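PDB 3ATR: digeranylgeranylglycerophospholipid reductase from Sulfolobus acidocaldarius, which uses FAD to hydrogenate the geranylgeranyl chains of archaeal glycerophospholipids, turning unsaturated archaeols into the saturated, phytanyl-bearing lipids of the membrane. Local coordinates for residues E116-T121 against L138-T143; A183-R188 against P240-Y245; K344-D349 against K418-L423. All coordinates share one frame; numbering follows the deposited sequence. Where two conformers were deposited one is given.

Contact 1. Residues E116-T121 against L138-T143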
# COMPACT_ATOMS: atom_id res chain seq x y z
N GLU A 116 14.35 20.25 5.97
CA GLU A 116 13.71 21.40 5.33
C GLU A 116 12.47 20.90 4.55
O GLU A 116 12.54 19.89 3.82
CB GLU A 116 14.70 22.10 4.42
CG GLU A 116 14.09 23.28 3.69
CD GLU A 116 15.06 24.37 3.44
OE1 GLU A 116 16.29 24.07 3.38
OE2 GLU A 116 14.57 25.53 3.32
N ILE A 117 11.33 21.58 4.71
CA ILE A 117 10.11 21.16 4.03
C ILE A 117 9.51 22.31 3.26
O ILE A 117 9.24 23.38 3.86
CB ILE A 117 9.07 20.60 5.05
CG1 ILE A 117 9.68 19.40 5.82
CG2 ILE A 117 7.79 20.24 4.34
CD1 ILE A 117 8.83 18.88 6.96
N TRP A 118 9.34 22.14 1.95
CA TRP A 118 8.62 23.14 1.14
C TRP A 118 7.30 22.58 0.64
O TRP A 118 7.31 21.65 -0.18
CB TRP A 118 9.42 23.57 -0.10
CG TRP A 118 10.78 24.13 0.21
CD1 TRP A 118 11.23 24.58 1.41
CD2 TRP A 118 11.81 24.37 -0.73
NE1 TRP A 118 12.51 25.05 1.29
CE2 TRP A 118 12.91 24.90 -0.01
CE3 TRP A 118 11.95 24.12 -2.10
CZ2 TRP A 118 14.11 25.25 -0.63
CZ3 TRP A 118 13.16 24.45 -2.72
CH2 TRP A 118 14.22 25.00 -1.98
N ASP A 119 6.20 23.18 1.09
CA ASP A 119 4.88 22.84 0.56
C ASP A 119 4.62 23.66 -0.71
O ASP A 119 5.47 24.47 -1.10
CB ASP A 119 3.80 23.08 1.62
CG ASP A 119 3.55 24.56 1.92
OD1 ASP A 119 4.43 25.44 1.69
OD2 ASP A 119 2.44 24.85 2.44
N LEU A 120 3.46 23.43 -1.35
CA LEU A 120 3.10 24.06 -2.63
C LEU A 120 4.25 24.01 -3.63
O LEU A 120 4.46 24.98 -4.41
CB LEU A 120 2.64 25.51 -2.42
CG LEU A 120 1.25 25.69 -1.76
CD1 LEU A 120 0.89 27.19 -1.66
CD2 LEU A 120 0.18 24.97 -2.56
N THR A 121 5.01 22.91 -3.61
CA THR A 121 6.21 22.81 -4.42
C THR A 121 6.18 21.48 -5.20
O THR A 121 6.11 20.41 -4.61
CB THR A 121 7.52 22.91 -3.57
OG1 THR A 121 7.58 24.20 -2.98
CG2 THR A 121 8.79 22.71 -4.45
N LEU A 138 12.33 22.07 -9.63
CA LEU A 138 11.15 22.25 -8.79
C LEU A 138 10.46 23.55 -9.17
O LEU A 138 11.11 24.52 -9.65
CB LEU A 138 11.58 22.35 -7.32
CG LEU A 138 12.41 21.17 -6.77
CD1 LEU A 138 12.88 21.49 -5.35
CD2 LEU A 138 11.54 19.93 -6.81
N PHE A 139 9.16 23.56 -8.95
CA PHE A 139 8.44 24.83 -9.03
C PHE A 139 7.75 25.14 -7.68
O PHE A 139 6.86 24.40 -7.20
CB PHE A 139 7.46 24.89 -10.21
CG PHE A 139 6.77 26.21 -10.31
CD1 PHE A 139 7.44 27.33 -10.81
CD2 PHE A 139 5.48 26.36 -9.83
CE1 PHE A 139 6.81 28.58 -10.87
CE2 PHE A 139 4.85 27.60 -9.86
CZ PHE A 139 5.52 28.72 -10.39
N ASN A 140 8.19 26.22 -7.05
CA ASN A 140 7.67 26.61 -5.75
C ASN A 140 6.60 27.65 -5.97
O ASN A 140 6.89 28.81 -6.31
CB ASN A 140 8.79 27.12 -4.82
CG ASN A 140 8.29 27.45 -3.39
OD1 ASN A 140 7.12 27.74 -3.16
ND2 ASN A 140 9.20 27.37 -2.42
N ARG A 141 5.34 27.23 -5.81
CA ARG A 141 4.22 28.16 -5.99
C ARG A 141 4.13 29.36 -5.00
O ARG A 141 3.70 30.46 -5.39
CB ARG A 141 2.88 27.40 -6.13
CG ARG A 141 1.79 28.34 -6.63
CD ARG A 141 0.73 27.63 -7.46
NE ARG A 141 -0.08 26.61 -6.78
CZ ARG A 141 -0.87 26.79 -5.71
NH1 ARG A 141 -1.58 25.75 -5.28
NH2 ARG A 141 -0.95 27.96 -5.06
N ARG A 142 4.60 29.19 -3.75
CA ARG A 142 4.68 30.32 -2.79
C ARG A 142 5.62 31.44 -3.24
O ARG A 142 5.35 32.62 -3.03
CB ARG A 142 5.12 29.87 -1.39
CG ARG A 142 3.99 29.35 -0.58
CD ARG A 142 4.35 29.08 0.87
NE ARG A 142 3.40 28.10 1.41
CZ ARG A 142 2.10 28.32 1.64
NH1 ARG A 142 1.54 29.52 1.39
NH2 ARG A 142 1.35 27.34 2.12
N THR A 143 6.74 31.08 -3.85
CA THR A 143 7.68 32.09 -4.31
C THR A 143 7.63 32.36 -5.84
O THR A 143 8.34 33.26 -6.32
CB THR A 143 9.10 31.71 -3.90
OG1 THR A 143 9.40 30.41 -4.42
CG2 THR A 143 9.25 31.66 -2.38
O HOH W 1 7.04 26.61 0.09

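Contact 2. Residues A183-R188 against P240-Y245. With FDA (dihydroflavine-adenine dinucleotide), chain B.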
# COMPACT_ATOMS: atom_id res chain seq x y z
N ALA A 183 -4.08 -3.13 -10.17
CA ALA A 183 -4.47 -2.05 -9.30
C ALA A 183 -5.97 -2.10 -9.15
O ALA A 183 -6.66 -2.73 -9.98
CB ALA A 183 -4.04 -0.73 -9.87
N ASP A 184 -6.46 -1.45 -8.08
CA ASP A 184 -7.91 -1.22 -7.92
C ASP A 184 -8.17 0.25 -8.03
O ASP A 184 -7.26 1.09 -7.76
CB ASP A 184 -8.37 -1.61 -6.52
CG ASP A 184 -8.57 -3.08 -6.35
OD1 ASP A 184 -8.28 -3.87 -7.28
OD2 ASP A 184 -9.02 -3.41 -5.25
N VAL A 185 -9.37 0.63 -8.44
CA VAL A 185 -9.74 2.02 -8.18
C VAL A 185 -10.60 1.94 -6.90
O VAL A 185 -11.34 0.93 -6.70
CB VAL A 185 -10.46 2.73 -9.35
CG1 VAL A 185 -9.44 2.89 -10.56
CG2 VAL A 185 -11.65 1.98 -9.79
N ALA A 186 -10.57 2.98 -6.08
CA ALA A 186 -11.28 2.92 -4.80
C ALA A 186 -11.87 4.31 -4.52
O ALA A 186 -11.33 5.34 -4.96
CB ALA A 186 -10.30 2.53 -3.63
N TYR A 187 -12.99 4.31 -3.83
CA TYR A 187 -13.74 5.53 -3.59
C TYR A 187 -14.33 5.42 -2.20
O TYR A 187 -14.78 4.35 -1.80
CB TYR A 187 -14.89 5.63 -4.60
CG TYR A 187 -15.80 6.81 -4.37
CD1 TYR A 187 -15.46 8.09 -4.81
CD2 TYR A 187 -17.00 6.63 -3.66
CE1 TYR A 187 -16.33 9.19 -4.56
CE2 TYR A 187 -17.89 7.72 -3.45
CZ TYR A 187 -17.51 8.98 -3.88
OH TYR A 187 -18.31 10.09 -3.70
N ARG A 188 -14.37 6.53 -1.48
CA ARG A 188 -14.95 6.50 -0.14
C ARG A 188 -15.61 7.82 0.20
O ARG A 188 -15.27 8.89 -0.33
CB ARG A 188 -13.87 6.16 0.93
CG ARG A 188 -12.80 7.26 1.05
CD ARG A 188 -13.21 8.25 2.24
NE ARG A 188 -12.17 9.26 2.54
CZ ARG A 188 -11.91 10.34 1.80
NH1 ARG A 188 -12.62 10.58 0.69
NH2 ARG A 188 -10.95 11.15 2.17
N PRO A 240 -17.90 -0.92 -15.09
CA PRO A 240 -18.34 0.46 -15.18
C PRO A 240 -17.79 1.26 -14.00
O PRO A 240 -17.14 0.67 -13.10
CB PRO A 240 -19.87 0.36 -15.17
CG PRO A 240 -20.20 -1.00 -14.58
CD PRO A 240 -19.02 -1.88 -14.93
N SER A 241 -18.02 2.58 -14.02
CA SER A 241 -17.55 3.48 -13.01
C SER A 241 -17.76 2.93 -11.59
O SER A 241 -18.82 2.38 -11.28
CB SER A 241 -18.25 4.83 -13.15
OG SER A 241 -17.84 5.66 -12.10
N ILE A 242 -16.74 3.08 -10.75
CA ILE A 242 -16.86 2.67 -9.35
C ILE A 242 -18.05 3.40 -8.69
O ILE A 242 -18.74 2.85 -7.83
CB ILE A 242 -15.56 2.89 -8.59
CG1 ILE A 242 -15.71 2.33 -7.16
CG2 ILE A 242 -15.12 4.36 -8.57
CD1 ILE A 242 -14.42 2.26 -6.41
N HIS A 243 -18.31 4.62 -9.15
CA HIS A 243 -19.45 5.37 -8.63
C HIS A 243 -20.84 4.74 -8.93
O HIS A 243 -21.76 4.88 -8.12
CB HIS A 243 -19.34 6.92 -8.86
CG HIS A 243 -20.18 7.72 -7.90
ND1 HIS A 243 -21.42 8.22 -8.24
CD2 HIS A 243 -20.01 7.99 -6.58
CE1 HIS A 243 -21.96 8.82 -7.19
NE2 HIS A 243 -21.13 8.69 -6.17
N GLU A 244 -21.01 3.97 -10.02
CA GLU A 244 -22.25 3.19 -10.21
C GLU A 244 -22.46 2.13 -9.14
O GLU A 244 -23.59 1.98 -8.62
CB GLU A 244 -22.32 2.50 -11.57
CG GLU A 244 -22.85 3.40 -12.67
CD GLU A 244 -22.71 2.76 -14.05
OE1 GLU A 244 -22.97 1.54 -14.21
OE2 GLU A 244 -22.32 3.51 -14.98
N TYR A 245 -21.39 1.38 -8.81
CA TYR A 245 -21.47 0.40 -7.71
C TYR A 245 -21.80 1.09 -6.40
O TYR A 245 -22.63 0.60 -5.58
CB TYR A 245 -20.14 -0.38 -7.58
CG TYR A 245 -19.84 -1.30 -8.76
CD1 TYR A 245 -20.33 -2.61 -8.81
CD2 TYR A 245 -19.06 -0.85 -9.82
CE1 TYR A 245 -20.05 -3.44 -9.94
CE2 TYR A 245 -18.79 -1.66 -10.91
CZ TYR A 245 -19.26 -2.94 -10.96
OH TYR A 245 -18.95 -3.71 -12.07
PA FDA B . 0.36 9.65 -0.98
O1A FDA B . -0.48 9.64 -2.23
O2A FDA B . -0.36 9.73 0.34
O5B FDA B . 1.30 10.91 -0.95
C5B FDA B . 2.03 11.31 -2.16
C4B FDA B . 2.33 12.81 -2.06
O4B FDA B . 3.14 13.21 -3.17
C3B FDA B . 1.06 13.66 -2.12
O3B FDA B . 0.93 14.40 -0.88
C2B FDA B . 1.26 14.53 -3.35
O2B FDA B . 0.84 15.89 -3.20
C1B FDA B . 2.76 14.54 -3.56
N9A FDA B . 3.22 14.64 -4.96
C8A FDA B . 2.91 13.80 -5.99
N7A FDA B . 3.65 14.16 -7.07
C5A FDA B . 4.47 15.19 -6.67
C6A FDA B . 5.43 15.96 -7.31
N6A FDA B . 5.71 15.76 -8.64
N1A FDA B . 6.04 16.95 -6.60
C2A FDA B . 5.77 17.20 -5.28
N3A FDA B . 4.84 16.44 -4.64
C4A FDA B . 4.18 15.47 -5.34
N1 FDA B . -4.25 2.08 3.23
C2 FDA B . -4.36 1.89 4.55
O2 FDA B . -3.29 1.69 5.16
N3 FDA B . -5.58 1.89 5.20
C4 FDA B . -6.74 2.11 4.55
O4 FDA B . -7.82 2.11 5.15
C4X FDA B . -6.72 2.30 3.10
N5 FDA B . -7.85 2.49 2.37
C5X FDA B . -7.71 3.11 1.17
C6 FDA B . -8.87 3.63 0.58
C7 FDA B . -8.78 4.32 -0.65
C7M FDA B . -10.06 4.94 -1.24
C8 FDA B . -7.56 4.42 -1.26
C8M FDA B . -7.41 5.19 -2.58
C9 FDA B . -6.36 3.89 -0.69
C9A FDA B . -6.44 3.22 0.56
N10 FDA B . -5.26 2.65 1.17
C10 FDA B . -5.36 2.32 2.50
C1' FDA B . -3.93 2.98 0.61
C2' FDA B . -3.21 4.19 1.26
O2' FDA B . -4.08 5.32 1.29
C3' FDA B . -1.96 4.53 0.44
O3' FDA B . -1.31 3.28 0.13
C4' FDA B . -0.95 5.41 1.17
O4' FDA B . -1.63 6.57 1.69
C5' FDA B . 0.09 5.87 0.13
O5' FDA B . 1.05 6.71 0.81
P FDA B . 2.11 7.49 -0.08
O1P FDA B . 2.90 8.40 0.86
O2P FDA B . 2.83 6.46 -0.91
O3P FDA B . 1.26 8.34 -1.18

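Contact 3. Residues K344-D349 against K418-L423. With PPV (pyrophosphate), chain D.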
# COMPACT_ATOMS: atom_id res chain seq x y z
N LYS A 344 6.34 -10.93 1.59
CA LYS A 344 4.92 -11.13 1.95
C LYS A 344 3.96 -10.60 0.87
O LYS A 344 2.99 -11.30 0.48
CB LYS A 344 4.63 -10.51 3.35
CG LYS A 344 3.18 -10.18 3.58
CD LYS A 344 3.02 -9.61 5.01
CE LYS A 344 1.68 -8.97 5.19
NZ LYS A 344 1.52 -8.41 6.58
N GLN A 345 4.25 -9.41 0.35
CA GLN A 345 3.45 -8.82 -0.75
C GLN A 345 3.46 -9.73 -1.95
O GLN A 345 2.41 -9.93 -2.55
CB GLN A 345 4.04 -7.51 -1.21
CG GLN A 345 3.44 -6.35 -0.68
CD GLN A 345 4.13 -5.12 -1.25
OE1 GLN A 345 5.16 -4.70 -0.72
NE2 GLN A 345 3.60 -4.59 -2.34
N ALA A 346 4.62 -10.30 -2.29
CA ALA A 346 4.71 -11.14 -3.49
C ALA A 346 3.81 -12.38 -3.34
O ALA A 346 3.03 -12.73 -4.23
CB ALA A 346 6.16 -11.57 -3.74
N SER A 347 3.87 -12.99 -2.16
CA SER A 347 2.99 -14.16 -1.88
C SER A 347 1.51 -13.77 -1.95
O SER A 347 0.68 -14.50 -2.50
CB SER A 347 3.38 -14.72 -0.50
OG SER A 347 2.45 -15.68 -0.09
N LEU A 348 1.16 -12.60 -1.39
CA LEU A 348 -0.21 -12.10 -1.40
C LEU A 348 -0.73 -11.70 -2.79
O LEU A 348 -1.95 -11.74 -3.03
CB LEU A 348 -0.35 -10.95 -0.40
CG LEU A 348 -0.27 -11.40 1.07
CD1 LEU A 348 -0.42 -10.23 2.02
CD2 LEU A 348 -1.30 -12.51 1.43
N ASP A 349 0.18 -11.28 -3.68
CA ASP A 349 -0.12 -11.01 -5.09
C ASP A 349 -0.66 -12.28 -5.75
O ASP A 349 -1.69 -12.23 -6.47
CB ASP A 349 1.17 -10.47 -5.78
CG ASP A 349 0.91 -9.80 -7.15
OD1 ASP A 349 -0.23 -9.83 -7.64
OD2 ASP A 349 1.85 -9.23 -7.74
N LYS A 418 4.18 -20.22 -1.66
CA LYS A 418 5.41 -20.59 -0.97
C LYS A 418 6.61 -20.41 -1.89
O LYS A 418 7.69 -19.96 -1.45
CB LYS A 418 5.33 -22.05 -0.50
CG LYS A 418 6.47 -22.47 0.36
CD LYS A 418 6.08 -23.80 1.03
CE LYS A 418 7.15 -24.25 2.02
NZ LYS A 418 8.35 -24.79 1.32
N LYS A 419 6.43 -20.77 -3.15
CA LYS A 419 7.48 -20.65 -4.16
C LYS A 419 7.90 -19.20 -4.38
O LYS A 419 9.11 -18.87 -4.42
CB LYS A 419 6.99 -21.20 -5.48
CG LYS A 419 8.13 -21.29 -6.50
CD LYS A 419 7.75 -22.13 -7.74
CE LYS A 419 8.94 -22.13 -8.74
NZ LYS A 419 8.73 -23.07 -9.88
N ILE A 420 6.90 -18.33 -4.54
CA ILE A 420 7.25 -16.93 -4.82
C ILE A 420 7.89 -16.30 -3.59
O ILE A 420 8.84 -15.48 -3.71
CB ILE A 420 6.07 -16.14 -5.43
CG1 ILE A 420 6.61 -14.92 -6.21
CG2 ILE A 420 5.04 -15.74 -4.37
CD1 ILE A 420 5.55 -14.25 -7.10
N LYS A 421 7.39 -16.67 -2.41
CA LYS A 421 7.95 -16.15 -1.18
C LYS A 421 9.44 -16.51 -1.09
O LYS A 421 10.28 -15.66 -0.78
CB LYS A 421 7.21 -16.63 0.07
CG LYS A 421 7.74 -15.89 1.32
CD LYS A 421 6.81 -15.93 2.53
CE LYS A 421 7.27 -14.87 3.53
NZ LYS A 421 6.98 -15.25 4.94
N GLU A 422 9.78 -17.76 -1.38
CA GLU A 422 11.18 -18.15 -1.24
C GLU A 422 12.06 -17.45 -2.25
O GLU A 422 13.17 -17.06 -1.93
CB GLU A 422 11.31 -19.66 -1.32
CG GLU A 422 10.85 -20.35 -0.03
CD GLU A 422 10.85 -21.86 -0.15
OE1 GLU A 422 11.62 -22.39 -0.99
OE2 GLU A 422 10.11 -22.53 0.61
N LEU A 423 11.55 -17.30 -3.47
CA LEU A 423 12.21 -16.51 -4.54
C LEU A 423 12.53 -15.06 -4.12
O LEU A 423 13.65 -14.56 -4.31
CB LEU A 423 11.32 -16.52 -5.78
CG LEU A 423 11.90 -16.15 -7.14
CD1 LEU A 423 13.23 -16.85 -7.34
CD2 LEU A 423 10.90 -16.53 -8.25
O11 PPV D . -1.42 -7.11 6.31
P1 PPV D . -0.63 -5.93 6.84
O21 PPV D . 0.51 -6.29 7.76
O31 PPV D . -0.32 -4.83 5.86
OPP PPV D . -1.67 -5.17 7.80
P2 PPV D . -2.21 -5.82 9.16
O12 PPV D . -1.02 -5.81 10.10
O22 PPV D . -3.30 -4.84 9.51
O32 PPV D . -2.72 -7.19 8.78

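Contact 1. Residues E116-T121 against L138-T143
Leu-120, which loses more surface here than any other residue, sets its two methyls against two arginine guanidinium groups. CD1 sits over the centre of the Arg-142 guanidinium, 3.7 Å from its CZ, while CD2 lies over a face of the Arg-141 group, 3.3 Å from NH1. Arg-142, next in buried surface, keeps its edge for Asp-119 and grips the carboxylate side-on: NE reaches OD1 at 2.9 Å and NH2 reaches OD2 at 2.7 Å. Both nearly straight bonds arrive on the syn side, tilted a little out of the carboxylate plane (planes 26° apart), and together fix the rotation of the guanidinium. The Asp-119 carboxylate, whose OD2 also accepts from Trp-40 N, turns up to it because CG stands between the backbone N and the carbonyl carbon (chi1 71°). Thr-121 forms a non-hydrogen-bonded antiparallel pair with Asn-140, and its CA makes a CA-H...O contact of 3.3 Å with Phe-139 O. Thr-121 OG1 donates to Asp-119 O at 2.8 Å, and Arg-141 N donates to Leu-120 O, tying loop residues 119-120 to the end of strand 132-140. Trp-118 CZ3 touches Leu-138 CD1 at 4.0 Å, the side chains crossing at about a right angle. The contact joins strand 116-118, outermost in the Rossmann-type FAD-binding sheet beside strand 32-35, to the sheet including strands 121-129, 132-140 and 145-150.

Contact 2. Residues A183-R188 against P240-Y245
Val-185 begins the meeting with helix 242-253: its CG2 lies 4.2 Å from CB of Ile-242, the two side chains sliding past each other in opposite directions. The Ile-242 chain continues over the strand backbone, where its CD1 comes within 3.4 Å of Val-185 O. With CG1 anti to the backbone N (chi1 -175°), this isoleucine extends its CD1 between Val-185 and Tyr-187. Ala-186 lends that methyl its CA, at 3.6 Å, but its own CB points away from the helix and rests 3.4 Å from the C7M methyl of the flavin. One strand therefore presents one face to the cofactor and the other to the helix. At Tyr-187 the packing turns aromatic: CB touches Ile-242 CD1, and the edge of the His-243 ring points at the face of the Tyr-187 ring in an offset edge-to-face pair, planes at 82° and CD2 of His-243 3.8 Å from CE2 of Tyr-187. The Tyr-187 OH is hydrogen-bonded to Glu-189. Strand 183-193 runs between strands 226-234 and 261-271 in the eight-stranded sheet, and helix 242-253 covers it from the side away from the flavin, with Ile-242 also on Ile-233 and Tyr-246 adding a second edge-to-face pair to Tyr-187.

Contact 3. Residues K344-D349 against K418-L423
Ile-420 lays its CG2 methyl on the backbone of helix 332-355, 3.6 Å from Ser-347 CA and equally near Ala-346 O, in a close antiparallel helix pair whose short segments have axes 8.1 Å apart and directions 154° apart. Small residues permit this approach: Ala-346 offers just CB, which meets Ile-420 CG1 at 4.2 Å, and Ser-347 CB faces Lys-421 CB. The isoleucine's chi1 of -158° turns CG1 to Ala-346 CB and leaves CG2 on the backbone between Ala-346 and Ser-347. The polar ends leave the interface: Ser-347 OG bonds to Gly-384 O, and Lys-421 NZ forms a salt bridge with Asp-385. On the far side of helix 332-355, Lys-344 stretches its extended chain to the pyrophosphate, which His-56 and His-298, both seen binding the phospholipid, also hydrogen-bond. A methionine here would probably leave O21 of the pyrophosphate without its ammonium donor and Ser-381 O without its weak one. The lysine and two histidines gathered there are consistent with a pocket for the lipid's phosphate head. Lys-344 NZ lies 2.6 Å from O21 of the pyrophosphate and 3.2 Å from O11.

Overall arrangement
The three contacts follow one another along the chain, each closing before the next opens, and none touches another. Contact 1 joins the six-stranded FAD-binding sheet to the small four-stranded one near the adenine end of the cofactor. Contact 2 belongs to the eight-stranded sheet, beside the flavin ring, its centre about 32 Å from that of contact 1. Contact 3 lies in the later, helical part of the chain, across the chain's centre from contact 1 with centres about 40 Å apart, and nearer contact 2, whose nearest atoms are about 8 Å away. Together they sample the FAD-binding sheet and its four-stranded neighbour, the sheet bordering the flavin, and helices that reach the probable phosphate-head pocket.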